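Local coordinates for probable tRNA pseudouridine synthase D (Methanosarcina mazei, PDB 1Z2Z), which probably isomerises uridine-13 of transfer RNAs to pseudouridine, as a member of the TruD family of pseudouridine synthases, at residues I12-T17 and R284-G289; V166-G171 and V388-K393; E297-C302 and A335-P340; P342-E347 and S380-R385. All blocks are in the same frame, centred on the assembly; numbering follows the deposited sequence.

Contact 1: I12-T17 and R284-G289; sequences INLYST and RRIEAG
Ser16 OG is gripped twice, by a hydrogen bond with Gln163 and a weaker one with Glu428, and the residue held this way lies against Ile286, with Ser16 CA 4.2 Å from Ile286 CG2. The serine CB meets the other arm of the same isoleucine, at 4.3 Å from Ile286 CD1. The main apolar touch comes from Leu14. Its CG stands between the backbone N and the carbonyl carbon (chi1 57°), which carries its two methyls to different partners on the helix. Leu14 CD1 comes to 3.9 Å from Ile286 CG2 and lies about as near Ile286 CD1, so a single methyl rests against both branch ends of the isoleucine. Leu14 CD2 turns to Glu287 and touches the aliphatic part of its chain, 3.9 Å from Glu287 CG. In fold terms, an irregular N-terminal segment is laid across the last turn of the long helix 263-287, whose chain then turns off at Gly289 with a positive phi of 88°. No hydrogen bond crosses between the two segments, and the join lies near the surface. With an alanine in place of Leu14, both methyls would be gone, and Ile286 would probably lose much of its apolar cover on this side, while the Glu287 chain became freer to turn. Beyond CG that glutamate runs extended, which carries its carboxylate to Arg284: Glu287 OE1 and Arg284 NH1 form a weak salt bridge at 3.5 Å. The same guanidinium has a second acidic partner, Glu363, which meets Arg284 NH2.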
loop_
_atom_site.group_PDB
_atom_site.type_symbol
_atom_site.label_atom_id
_atom_site.label_comp_id
_atom_site.label_asym_id
_atom_site.label_seq_id
_atom_site.Cartn_x
_atom_site.Cartn_y
_atom_site.Cartn_z
ATOM N N ILE A 12 12.879 3.148 -2.580
ATOM C CA ILE A 12 12.887 2.484 -3.879
ATOM C C ILE A 12 13.784 3.286 -4.801
ATOM O O ILE A 12 13.852 4.505 -4.680
ATOM C CB ILE A 12 11.494 2.455 -4.456
ATOM C CG1 ILE A 12 10.558 1.867 -3.396
ATOM C CG2 ILE A 12 11.499 1.704 -5.796
ATOM C CD1 ILE A 12 9.087 1.962 -3.731
ATOM N N ASN A 13 14.482 2.612 -5.708
ATOM C CA ASN A 13 15.370 3.314 -6.622
ATOM C C ASN A 13 15.742 2.466 -7.823
ATOM O O ASN A 13 16.779 2.683 -8.438
ATOM C CB ASN A 13 16.649 3.740 -5.905
ATOM C CG ASN A 13 17.684 2.634 -5.859
ATOM O OD1 ASN A 13 17.397 1.499 -5.465
ATOM N ND2 ASN A 13 18.906 2.962 -6.263
ATOM N N LEU A 14 14.902 1.503 -8.165
ATOM C CA LEU A 14 15.198 0.657 -9.309
ATOM C C LEU A 14 14.017 -0.205 -9.688
ATOM O O LEU A 14 12.888 0.107 -9.337
ATOM C CB LEU A 14 16.409 -0.223 -9.011
ATOM C CG LEU A 14 16.279 -1.102 -7.773
ATOM C CD1 LEU A 14 15.866 -2.521 -8.135
ATOM C CD2 LEU A 14 17.613 -1.112 -7.091
ATOM N N TYR A 15 14.299 -1.298 -10.391
ATOM C CA TYR A 15 13.275 -2.219 -10.872
ATOM C C TYR A 15 13.833 -3.640 -10.948
ATOM O O TYR A 15 14.904 -3.856 -11.520
ATOM C CB TYR A 15 12.827 -1.796 -12.274
ATOM C CG TYR A 15 12.251 -0.398 -12.376
ATOM C CD1 TYR A 15 10.903 -0.160 -12.121
ATOM C CD2 TYR A 15 13.043 0.683 -12.772
ATOM C CE1 TYR A 15 10.352 1.117 -12.267
ATOM C CE2 TYR A 15 12.498 1.968 -12.919
ATOM C CZ TYR A 15 11.154 2.173 -12.667
ATOM O OH TYR A 15 10.598 3.421 -12.810
ATOM N N SER A 16 13.108 -4.611 -10.395
ATOM C CA SER A 16 13.566 -6.001 -10.433
ATOM C C SER A 16 13.706 -6.461 -11.892
ATOM O O SER A 16 14.448 -7.399 -12.202
ATOM C CB SER A 16 12.581 -6.912 -9.695
ATOM O OG SER A 16 11.571 -7.394 -10.562
ATOM N N THR A 17 12.991 -5.790 -12.787
ATOM C CA THR A 17 13.043 -6.123 -14.203
ATOM C C THR A 17 13.907 -5.093 -14.936
ATOM O O THR A 17 13.892 -3.911 -14.594
ATOM C CB THR A 17 11.638 -6.103 -14.818
ATOM O OG1 THR A 17 11.111 -4.775 -14.732
ATOM C CG2 THR A 17 10.711 -7.063 -14.080
ATOM N N ARG A 284 19.058 -3.003 -2.582
ATOM C CA ARG A 284 20.456 -3.370 -2.427
ATOM C C ARG A 284 20.576 -4.872 -2.676
ATOM O O ARG A 284 21.496 -5.324 -3.349
ATOM C CB ARG A 284 20.923 -3.023 -1.013
ATOM C CG ARG A 284 22.339 -2.513 -0.944
ATOM C CD ARG A 284 22.490 -1.201 -1.697
ATOM N NE ARG A 284 21.961 -0.050 -0.968
ATOM C CZ ARG A 284 21.795 1.159 -1.505
ATOM N NH1 ARG A 284 22.112 1.367 -2.778
ATOM N NH2 ARG A 284 21.321 2.162 -0.774
ATOM N N ARG A 285 19.632 -5.645 -2.153
ATOM C CA ARG A 285 19.674 -7.084 -2.351
ATOM C C ARG A 285 19.413 -7.458 -3.803
ATOM O O ARG A 285 19.940 -8.457 -4.292
ATOM C CB ARG A 285 18.666 -7.782 -1.443
ATOM C CG ARG A 285 18.713 -9.299 -1.522
ATOM C CD ARG A 285 18.133 -9.901 -0.258
ATOM N NE ARG A 285 18.193 -11.357 -0.237
ATOM C CZ ARG A 285 17.612 -12.139 -1.137
ATOM N NH1 ARG A 285 17.718 -13.457 -1.032
ATOM N NH2 ARG A 285 16.930 -11.605 -2.140
ATOM N N ILE A 286 18.588 -6.670 -4.487
ATOM C CA ILE A 286 18.294 -6.925 -5.894
ATOM C C ILE A 286 19.533 -6.539 -6.698
ATOM O O ILE A 286 19.771 -7.069 -7.782
ATOM C CB ILE A 286 17.083 -6.094 -6.402
ATOM C CG1 ILE A 286 15.798 -6.583 -5.727
ATOM C CG2 ILE A 286 16.957 -6.222 -7.922
ATOM C CD1 ILE A 286 14.555 -5.744 -6.029
ATOM N N GLU A 287 20.313 -5.605 -6.167
ATOM C CA GLU A 287 21.527 -5.191 -6.847
ATOM C C GLU A 287 22.606 -6.232 -6.627
ATOM O O GLU A 287 23.353 -6.560 -7.543
ATOM C CB GLU A 287 22.014 -3.844 -6.325
ATOM C CG GLU A 287 21.112 -2.686 -6.670
ATOM C CD GLU A 287 21.664 -1.385 -6.153
ATOM O OE1 GLU A 287 22.051 -1.334 -4.963
ATOM O OE2 GLU A 287 21.709 -0.413 -6.929
ATOM N N ALA A 288 22.688 -6.752 -5.407
ATOM C CA ALA A 288 23.689 -7.756 -5.083
ATOM C C ALA A 288 23.571 -8.984 -5.984
ATOM O O ALA A 288 24.476 -9.817 -6.018
ATOM C CB ALA A 288 23.565 -8.165 -3.622
ATOM N N GLY A 289 22.464 -9.091 -6.719
ATOM C CA GLY A 289 22.269 -10.229 -7.604
ATOM C C GLY A 289 21.611 -11.436 -6.949
ATOM O O GLY A 289 21.452 -12.486 -7.583
#

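Contact 2: V166-G171 and V388-K393; sequences VPNFFG and VLLEVK
Val166 and Leu390 pair through the main chain: Leu390 N donates to Val166 O at 2.8 Å, with 150° at the hydrogen. A second backbone bond runs from Asn168 N to Val388 O, 2.7 Å long. Between these two bonds Pro167 and Leu389 form a non-hydrogen-bonded pair whose side chains diverge, a place where the missing N-H of proline costs nothing. The result is a small two-stranded antiparallel sheet of 165-167 and 389-391. It ends in an inverse gamma turn centred on Asn168, with a weak bond from Phe169 N to Pro167 O.

The apolar contacts gather on the face that carries Val166 and Leu390. Val166 CG1 meets Val392 CG2 at 3.6 Å, the two valines crossing at about a right angle, and Val166 CG2 lies 4.2 Å from Leu390 CB. Thr424 of helix 423-430 touches both Val166 and Leu390, and Ile160 of helix 146-163 also packs on Val166.

One polar side chain reaches over the partner strand. Asn168 has its CG opposite the backbone N (chi1 -161°), which swings the amide across the Leu390 side chain and sets Asn168 OD1 beside Leu390 CD1; this is a contact without a hydrogen bond. On the main-chain side, Asn168 O accepts from the hydroxyl of Tyr278.

The sheet joins passages 217 residues apart in sequence, near both ends of the TRUD region. Directional bonds between backbones fix the register here, while the side chains add apolar cover and form no salt bridge across the strands.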
loop_
_atom_site.group_PDB
_atom_site.type_symbol
_atom_site.label_atom_id
_atom_site.label_comp_id
_atom_site.label_asym_id
_atom_site.label_seq_id
_atom_site.Cartn_x
_atom_site.Cartn_y
_atom_site.Cartn_z
ATOM N N VAL A 166 6.790 -9.728 -8.360
ATOM C CA VAL A 166 7.332 -8.377 -8.297
ATOM C C VAL A 166 7.761 -8.085 -6.858
ATOM O O VAL A 166 7.226 -8.667 -5.920
ATOM C CB VAL A 166 6.293 -7.330 -8.831
ATOM C CG1 VAL A 166 5.718 -7.826 -10.148
ATOM C CG2 VAL A 166 5.188 -7.079 -7.830
ATOM N N PRO A 167 8.762 -7.212 -6.667
ATOM C CA PRO A 167 9.216 -6.904 -5.310
ATOM C C PRO A 167 8.116 -6.388 -4.423
ATOM O O PRO A 167 7.212 -5.695 -4.879
ATOM C CB PRO A 167 10.334 -5.879 -5.530
ATOM C CG PRO A 167 9.986 -5.257 -6.835
ATOM C CD PRO A 167 9.513 -6.429 -7.659
ATOM N N ASN A 168 8.192 -6.737 -3.149
ATOM C CA ASN A 168 7.181 -6.298 -2.211
ATOM C C ASN A 168 7.489 -4.921 -1.631
ATOM O O ASN A 168 7.476 -4.733 -0.413
ATOM C CB ASN A 168 7.033 -7.308 -1.079
ATOM C CG ASN A 168 5.722 -7.149 -0.352
ATOM O OD1 ASN A 168 4.667 -7.464 -0.912
ATOM N ND2 ASN A 168 5.766 -6.626 0.884
ATOM N N PHE A 169 7.761 -3.961 -2.513
ATOM C CA PHE A 169 8.080 -2.583 -2.115
ATOM C C PHE A 169 6.920 -1.860 -1.427
ATOM O O PHE A 169 5.752 -2.181 -1.653
ATOM C CB PHE A 169 8.483 -1.764 -3.342
ATOM C CG PHE A 169 9.891 -2.016 -3.830
ATOM C CD1 PHE A 169 10.988 -1.683 -3.042
ATOM C CD2 PHE A 169 10.117 -2.531 -5.104
ATOM C CE1 PHE A 169 12.286 -1.857 -3.518
ATOM C CE2 PHE A 169 11.413 -2.709 -5.587
ATOM C CZ PHE A 169 12.497 -2.371 -4.795
ATOM N N PHE A 170 7.249 -0.874 -0.595
ATOM C CA PHE A 170 6.233 -0.078 0.093
ATOM C C PHE A 170 5.914 1.146 -0.771
ATOM O O PHE A 170 6.695 2.099 -0.845
ATOM C CB PHE A 170 6.711 0.354 1.492
ATOM C CG PHE A 170 6.319 -0.609 2.597
ATOM C CD1 PHE A 170 5.019 -0.618 3.106
ATOM C CD2 PHE A 170 7.224 -1.559 3.070
ATOM C CE1 PHE A 170 4.628 -1.557 4.057
ATOM C CE2 PHE A 170 6.844 -2.506 4.021
ATOM C CZ PHE A 170 5.547 -2.505 4.512
ATOM N N GLY A 171 4.753 1.094 -1.428
ATOM C CA GLY A 171 4.310 2.165 -2.310
ATOM C C GLY A 171 4.375 3.583 -1.773
ATOM O O GLY A 171 4.287 3.809 -0.568
ATOM N N VAL A 388 9.598 -10.552 1.050
ATOM C CA VAL A 388 10.278 -9.764 0.029
ATOM C C VAL A 388 9.629 -9.805 -1.345
ATOM O O VAL A 388 9.495 -8.778 -1.994
ATOM C CB VAL A 388 11.748 -10.219 -0.095
ATOM C CG1 VAL A 388 12.422 -9.495 -1.229
ATOM C CG2 VAL A 388 12.470 -9.941 1.195
ATOM N N LEU A 389 9.247 -10.993 -1.790
ATOM C CA LEU A 389 8.620 -11.166 -3.084
ATOM C C LEU A 389 7.107 -11.097 -2.937
ATOM O O LEU A 389 6.543 -11.581 -1.955
ATOM C CB LEU A 389 9.006 -12.517 -3.672
ATOM C CG LEU A 389 8.161 -13.024 -4.847
ATOM C CD1 LEU A 389 8.329 -12.107 -6.055
ATOM C CD2 LEU A 389 8.579 -14.446 -5.206
ATOM N N LEU A 390 6.445 -10.495 -3.913
ATOM C CA LEU A 390 5.004 -10.400 -3.870
ATOM C C LEU A 390 4.447 -11.283 -4.978
ATOM O O LEU A 390 4.339 -10.860 -6.127
ATOM C CB LEU A 390 4.578 -8.949 -4.069
ATOM C CG LEU A 390 3.130 -8.603 -3.698
ATOM C CD1 LEU A 390 3.039 -7.123 -3.383
ATOM C CD2 LEU A 390 2.184 -9.003 -4.813
ATOM N N GLU A 391 4.110 -12.519 -4.627
ATOM C CA GLU A 391 3.574 -13.479 -5.580
ATOM C C GLU A 391 2.614 -12.798 -6.550
ATOM O O GLU A 391 1.701 -12.080 -6.128
ATOM C CB GLU A 391 2.862 -14.606 -4.825
ATOM C CG GLU A 391 2.094 -15.601 -5.697
ATOM C CD GLU A 391 2.996 -16.500 -6.516
ATOM O OE1 GLU A 391 2.468 -17.308 -7.316
ATOM O OE2 GLU A 391 4.232 -16.402 -6.361
ATOM N N VAL A 392 2.851 -13.017 -7.844
ATOM C CA VAL A 392 2.038 -12.469 -8.932
ATOM C C VAL A 392 2.332 -13.204 -10.237
ATOM O O VAL A 392 3.487 -13.400 -10.600
ATOM C CB VAL A 392 2.310 -10.951 -9.167
ATOM C CG1 VAL A 392 1.648 -10.123 -8.091
ATOM C CG2 VAL A 392 3.792 -10.674 -9.164
ATOM N N LYS A 393 1.283 -13.613 -10.938
ATOM C CA LYS A 393 1.440 -14.309 -12.209
ATOM C C LYS A 393 0.514 -13.664 -13.234
ATOM O O LYS A 393 -0.499 -14.243 -13.625
ATOM C CB LYS A 393 1.097 -15.791 -12.044
ATOM C CG LYS A 393 1.279 -16.609 -13.306
ATOM C CD LYS A 393 1.239 -18.093 -13.010
ATOM C CE LYS A 393 1.621 -18.852 -14.253
ATOM N NZ LYS A 393 2.837 -18.211 -14.833
#

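Contact 3: E297-C302 and A335-P340; sequences EGDIVC and AFITAP
Val301 and Ile337 face each other as a non-hydrogen-bonded pair in a short antiparallel ladder, followed by Cys302 and Phe336 as a hydrogen-bonded pair. This is a two-stranded antiparallel sheet, 301-302 with 336-337, and the touching parts are far from straight antiparallel, their end-to-end directions differing by 118°. Cys302 N donates to Phe336 O at 3.0 Å, Phe336 N returns a bond of 3.1 Å to Cys302 O, and beyond the ladder Thr338 N reaches Ile300 O at 3.2 Å.

On the face shared by Cys302 and Phe336, the sulfur lies obliquely beside the ring, a sulfur-aromatic contact with Cys302 SG 4.8 Å from the Phe336 ring centroid and CD1 the nearest ring atom. Ile337 starts away from the other strand, but its chain bends back at chi2 (-55°) and lays CD1 against Val301 CG1.

Asp299 crosses Ile337 at about a right angle. Asp299 OD1 lies 3.6 Å from Ile337 CG2, and Asp299 OD2 lies 3.7 Å from Ile337 CD1, so the carboxylate spans two branches of the isoleucine. Its charge is met by a salt bridge from OD2 to Arg285 on helix 263-287, which ties the sheet to that helix. An alanine here would remove the carboxylate and would probably leave the Arg285 guanidinium without this buried mate and Ile337 less covered.

Thr338 splits its two branches: OG1 probably bonds to Arg385, while Thr338 CG2 sits 3.6 Å from Cys302 CB.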
loop_
_atom_site.group_PDB
_atom_site.type_symbol
_atom_site.label_atom_id
_atom_site.label_comp_id
_atom_site.label_asym_id
_atom_site.label_seq_id
_atom_site.Cartn_x
_atom_site.Cartn_y
_atom_site.Cartn_z
ATOM N N GLU A 297 22.943 -18.707 2.277
ATOM C CA GLU A 297 23.368 -18.938 3.647
ATOM C C GLU A 297 22.957 -17.794 4.567
ATOM O O GLU A 297 23.310 -16.638 4.338
ATOM C CB GLU A 297 24.881 -19.145 3.711
ATOM C CG GLU A 297 25.364 -20.426 3.050
ATOM C CD GLU A 297 26.861 -20.603 3.171
ATOM O OE1 GLU A 297 27.377 -21.656 2.736
ATOM O OE2 GLU A 297 27.525 -19.686 3.702
ATOM N N GLY A 298 22.205 -18.131 5.611
ATOM C CA GLY A 298 21.755 -17.134 6.566
ATOM C C GLY A 298 20.826 -16.106 5.955
ATOM O O GLY A 298 20.922 -14.924 6.273
ATOM N N ASP A 299 19.920 -16.566 5.095
ATOM C CA ASP A 299 18.966 -15.698 4.413
ATOM C C ASP A 299 17.773 -15.283 5.299
ATOM O O ASP A 299 17.276 -14.159 5.179
ATOM C CB ASP A 299 18.450 -16.396 3.137
ATOM C CG ASP A 299 18.434 -15.476 1.912
ATOM O OD1 ASP A 299 18.359 -14.242 2.078
ATOM O OD2 ASP A 299 18.475 -15.992 0.776
ATOM N N ILE A 300 17.332 -16.181 6.185
ATOM C CA ILE A 300 16.183 -15.959 7.091
ATOM C C ILE A 300 14.855 -15.935 6.339
ATOM O O ILE A 300 14.561 -14.994 5.606
ATOM C CB ILE A 300 16.282 -14.634 7.909
ATOM C CG1 ILE A 300 17.392 -14.729 8.952
ATOM C CG2 ILE A 300 14.969 -14.372 8.649
ATOM C CD1 ILE A 300 17.498 -13.500 9.830
ATOM N N VAL A 301 14.046 -16.967 6.533
ATOM C CA VAL A 301 12.758 -17.030 5.860
ATOM C C VAL A 301 11.600 -17.030 6.868
ATOM O O VAL A 301 11.818 -16.915 8.080
ATOM C CB VAL A 301 12.675 -18.291 4.929
ATOM C CG1 VAL A 301 13.868 -18.314 3.984
ATOM C CG2 VAL A 301 12.636 -19.578 5.753
ATOM N N CYS A 302 10.375 -17.118 6.355
ATOM C CA CYS A 302 9.172 -17.168 7.188
ATOM C C CYS A 302 8.271 -18.252 6.604
ATOM O O CYS A 302 8.465 -18.698 5.468
ATOM C CB CYS A 302 8.428 -15.810 7.219
ATOM S SG CYS A 302 7.382 -15.386 5.764
ATOM N N ALA A 335 7.512 -21.331 2.276
ATOM C CA ALA A 335 8.514 -20.454 2.879
ATOM C C ALA A 335 8.704 -19.242 1.962
ATOM O O ALA A 335 8.361 -19.290 0.774
ATOM C CB ALA A 335 9.836 -21.197 3.059
ATOM N N PHE A 336 9.244 -18.162 2.520
ATOM C CA PHE A 336 9.462 -16.921 1.776
ATOM C C PHE A 336 10.686 -16.204 2.335
ATOM O O PHE A 336 10.842 -16.118 3.552
ATOM C CB PHE A 336 8.248 -15.971 1.918
ATOM C CG PHE A 336 6.911 -16.661 1.850
ATOM C CD1 PHE A 336 6.391 -17.320 2.965
ATOM C CD2 PHE A 336 6.196 -16.702 0.657
ATOM C CE1 PHE A 336 5.190 -18.017 2.882
ATOM C CE2 PHE A 336 4.996 -17.395 0.568
ATOM C CZ PHE A 336 4.492 -18.054 1.682
ATOM N N ILE A 337 11.543 -15.687 1.457
ATOM C CA ILE A 337 12.729 -14.951 1.903
ATOM C C ILE A 337 12.186 -13.649 2.483
ATOM O O ILE A 337 11.325 -13.027 1.878
ATOM C CB ILE A 337 13.685 -14.628 0.709
ATOM C CG1 ILE A 337 14.188 -15.922 0.059
ATOM C CG2 ILE A 337 14.859 -13.789 1.182
ATOM C CD1 ILE A 337 14.866 -16.881 1.027
ATOM N N THR A 338 12.662 -13.234 3.648
ATOM C CA THR A 338 12.149 -12.006 4.229
ATOM C C THR A 338 13.246 -10.968 4.368
ATOM O O THR A 338 14.431 -11.287 4.271
ATOM C CB THR A 338 11.535 -12.258 5.613
ATOM O OG1 THR A 338 12.580 -12.411 6.578
ATOM C CG2 THR A 338 10.701 -13.528 5.588
ATOM N N ALA A 339 12.838 -9.723 4.584
ATOM C CA ALA A 339 13.764 -8.611 4.751
ATOM C C ALA A 339 13.418 -7.973 6.078
ATOM O O ALA A 339 12.285 -8.046 6.531
ATOM C CB ALA A 339 13.592 -7.615 3.629
ATOM N N PRO A 340 14.381 -7.312 6.707
ATOM C CA PRO A 340 14.147 -6.677 8.001
ATOM C C PRO A 340 13.442 -5.342 8.047
ATOM O O PRO A 340 13.662 -4.472 7.213
ATOM C CB PRO A 340 15.545 -6.571 8.580
ATOM C CG PRO A 340 16.354 -6.252 7.372
ATOM C CD PRO A 340 15.801 -7.233 6.335
#

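Contact 4: P342-E347 and S380-R385; sequences PGYNTE and SSKGTR
Tyr344 carries CG between the backbone N and the carbonyl carbon, and this chi1 of 69° swings its ring over Lys382 CB; the lysine's own chi1, 39°, only sets the direction in which the rest of its chain leaves. Two irregular loops meet here, one leading into helix 352-363 and the other following it. Lys382 CB stands 3.3 Å from the centroid of the Tyr344 ring, only 12° off the normal, a CH-pi contact made by the aliphatic base of the chain and not by its ammonium end. Asn345 CB closes in on the same Lys382 CB.

The closest CA pair across the loops is Gly343 and Gly383, 3.6 Å apart; a CB on either would collide with the opposite loop. Next to that crossing, Lys382 O accepts from Asn345 N at 2.6 Å, on a lone pair and in the carbonyl plane, and takes a weak second bond from Tyr344 N. Each loop also braces itself. Gly343 N donates to Thr346 OG1 at 2.8 Å, and Gly383 N donates to Ser381 OG at 3.2 Å, which makes an ST turn.

At the far end Arg385 is held mainly by a salt bridge to Glu357 of helix 352-363. Across to the other loop its guanidinium adds a weak, bent bond, with Arg385 NH1 3.3 Å from Glu347 O.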
loop_
_atom_site.group_PDB
_atom_site.type_symbol
_atom_site.label_atom_id
_atom_site.label_comp_id
_atom_site.label_asym_id
_atom_site.label_seq_id
_atom_site.Cartn_x
_atom_site.Cartn_y
_atom_site.Cartn_z
ATOM N N PRO A 342 13.690 -2.994 10.622
ATOM C CA PRO A 342 14.452 -2.535 11.791
ATOM C C PRO A 342 13.660 -2.018 13.001
ATOM O O PRO A 342 12.698 -1.264 12.855
ATOM C CB PRO A 342 15.384 -1.468 11.201
ATOM C CG PRO A 342 14.727 -1.100 9.869
ATOM C CD PRO A 342 14.275 -2.441 9.392
ATOM N N GLY A 343 14.094 -2.441 14.191
ATOM C CA GLY A 343 13.477 -2.042 15.448
ATOM C C GLY A 343 14.499 -2.235 16.556
ATOM O O GLY A 343 15.636 -1.786 16.427
ATOM N N TYR A 344 14.125 -2.892 17.647
ATOM C CA TYR A 344 15.093 -3.123 18.712
ATOM C C TYR A 344 15.090 -4.595 19.085
ATOM O O TYR A 344 15.682 -4.998 20.087
ATOM C CB TYR A 344 14.771 -2.258 19.933
ATOM C CG TYR A 344 13.504 -2.633 20.676
ATOM C CD1 TYR A 344 13.390 -3.858 21.330
ATOM C CD2 TYR A 344 12.441 -1.744 20.767
ATOM C CE1 TYR A 344 12.255 -4.186 22.060
ATOM C CE2 TYR A 344 11.298 -2.062 21.497
ATOM C CZ TYR A 344 11.215 -3.283 22.142
ATOM O OH TYR A 344 10.107 -3.600 22.894
ATOM N N ASN A 345 14.425 -5.389 18.252
ATOM C CA ASN A 345 14.276 -6.828 18.459
ATOM C C ASN A 345 14.490 -7.476 17.093
ATOM O O ASN A 345 13.949 -8.544 16.793
ATOM C CB ASN A 345 12.853 -7.096 18.994
ATOM C CG ASN A 345 12.593 -8.561 19.360
ATOM O OD1 ASN A 345 12.404 -9.418 18.491
ATOM N ND2 ASN A 345 12.570 -8.844 20.660
ATOM N N THR A 346 15.290 -6.809 16.265
ATOM C CA THR A 346 15.575 -7.292 14.915
ATOM C C THR A 346 16.723 -8.277 14.915
ATOM O O THR A 346 17.690 -8.118 15.658
ATOM C CB THR A 346 15.963 -6.146 13.960
ATOM O OG1 THR A 346 15.023 -5.067 14.085
ATOM C CG2 THR A 346 15.977 -6.650 12.514
ATOM N N GLU A 347 16.607 -9.282 14.057
ATOM C CA GLU A 347 17.620 -10.313 13.919
ATOM C C GLU A 347 18.196 -10.253 12.513
ATOM O O GLU A 347 17.644 -10.851 11.590
ATOM C CB GLU A 347 16.998 -11.688 14.150
ATOM C CG GLU A 347 17.963 -12.852 14.043
ATOM C CD GLU A 347 17.241 -14.173 13.835
ATOM O OE1 GLU A 347 16.242 -14.421 14.544
ATOM O OE2 GLU A 347 17.667 -14.971 12.967
ATOM N N SER A 380 7.699 3.443 20.380
ATOM C CA SER A 380 8.873 2.705 19.936
ATOM C C SER A 380 8.528 1.262 19.621
ATOM O O SER A 380 7.870 0.569 20.397
ATOM C CB SER A 380 9.993 2.765 20.982
ATOM O OG SER A 380 9.722 1.940 22.095
ATOM N N SER A 381 8.976 0.827 18.457
ATOM C CA SER A 381 8.732 -0.521 18.001
ATOM C C SER A 381 10.019 -1.310 18.120
ATOM O O SER A 381 11.110 -0.738 18.218
ATOM C CB SER A 381 8.261 -0.501 16.543
ATOM O OG SER A 381 8.066 -1.811 16.037
ATOM N N LYS A 382 9.876 -2.630 18.110
ATOM C CA LYS A 382 11.003 -3.533 18.210
ATOM C C LYS A 382 11.395 -4.093 16.852
ATOM O O LYS A 382 12.445 -4.717 16.720
ATOM C CB LYS A 382 10.685 -4.673 19.189
ATOM C CG LYS A 382 9.247 -5.230 19.143
ATOM C CD LYS A 382 8.986 -6.191 17.980
ATOM C CE LYS A 382 7.595 -6.813 18.095
ATOM N NZ LYS A 382 7.226 -7.686 16.936
ATOM N N GLY A 383 10.556 -3.869 15.845
ATOM C CA GLY A 383 10.861 -4.355 14.508
ATOM C C GLY A 383 10.086 -5.590 14.104
ATOM O O GLY A 383 9.500 -6.259 14.946
ATOM N N THR A 384 10.081 -5.886 12.809
ATOM C CA THR A 384 9.384 -7.050 12.273
ATOM C C THR A 384 10.160 -7.558 11.066
ATOM O O THR A 384 11.232 -7.036 10.764
ATOM C CB THR A 384 7.936 -6.689 11.863
ATOM O OG1 THR A 384 7.543 -7.459 10.716
ATOM C CG2 THR A 384 7.822 -5.203 11.562
ATOM N N ARG A 385 9.642 -8.576 10.386
ATOM C CA ARG A 385 10.333 -9.114 9.219
ATOM C C ARG A 385 9.354 -9.472 8.097
ATOM O O ARG A 385 8.896 -10.608 7.996
ATOM C CB ARG A 385 11.166 -10.337 9.636
ATOM C CG ARG A 385 12.387 -10.606 8.759
ATOM C CD ARG A 385 13.466 -11.406 9.500
ATOM N NE ARG A 385 14.758 -10.719 9.473
ATOM C CZ ARG A 385 15.592 -10.717 8.438
ATOM N NH1 ARG A 385 16.733 -10.045 8.509
ATOM N NH2 ARG A 385 15.299 -11.401 7.340
#

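From the N terminus, residues 12-17 wait for the end of helix 263-287, so contact 1 closes a loop of 266 residues. Contact 2 opens inside that loop at 166-171 and closes beyond it at 388-393; the two therefore cross, and they touch where Ile12 meets Phe169. Contacts 3 and 4 follow contact 1 in series, both nested within contact 2. Contact 3 closes around helix 323-330, contact 4 around helix 352-363. Arg285 joins contact 1 to contact 3, Val388 packs contact 2 on contact 3, and Arg385 bridges contacts 3 and 4. Together they gather the N-terminal segment and the later loops about helix 263-287.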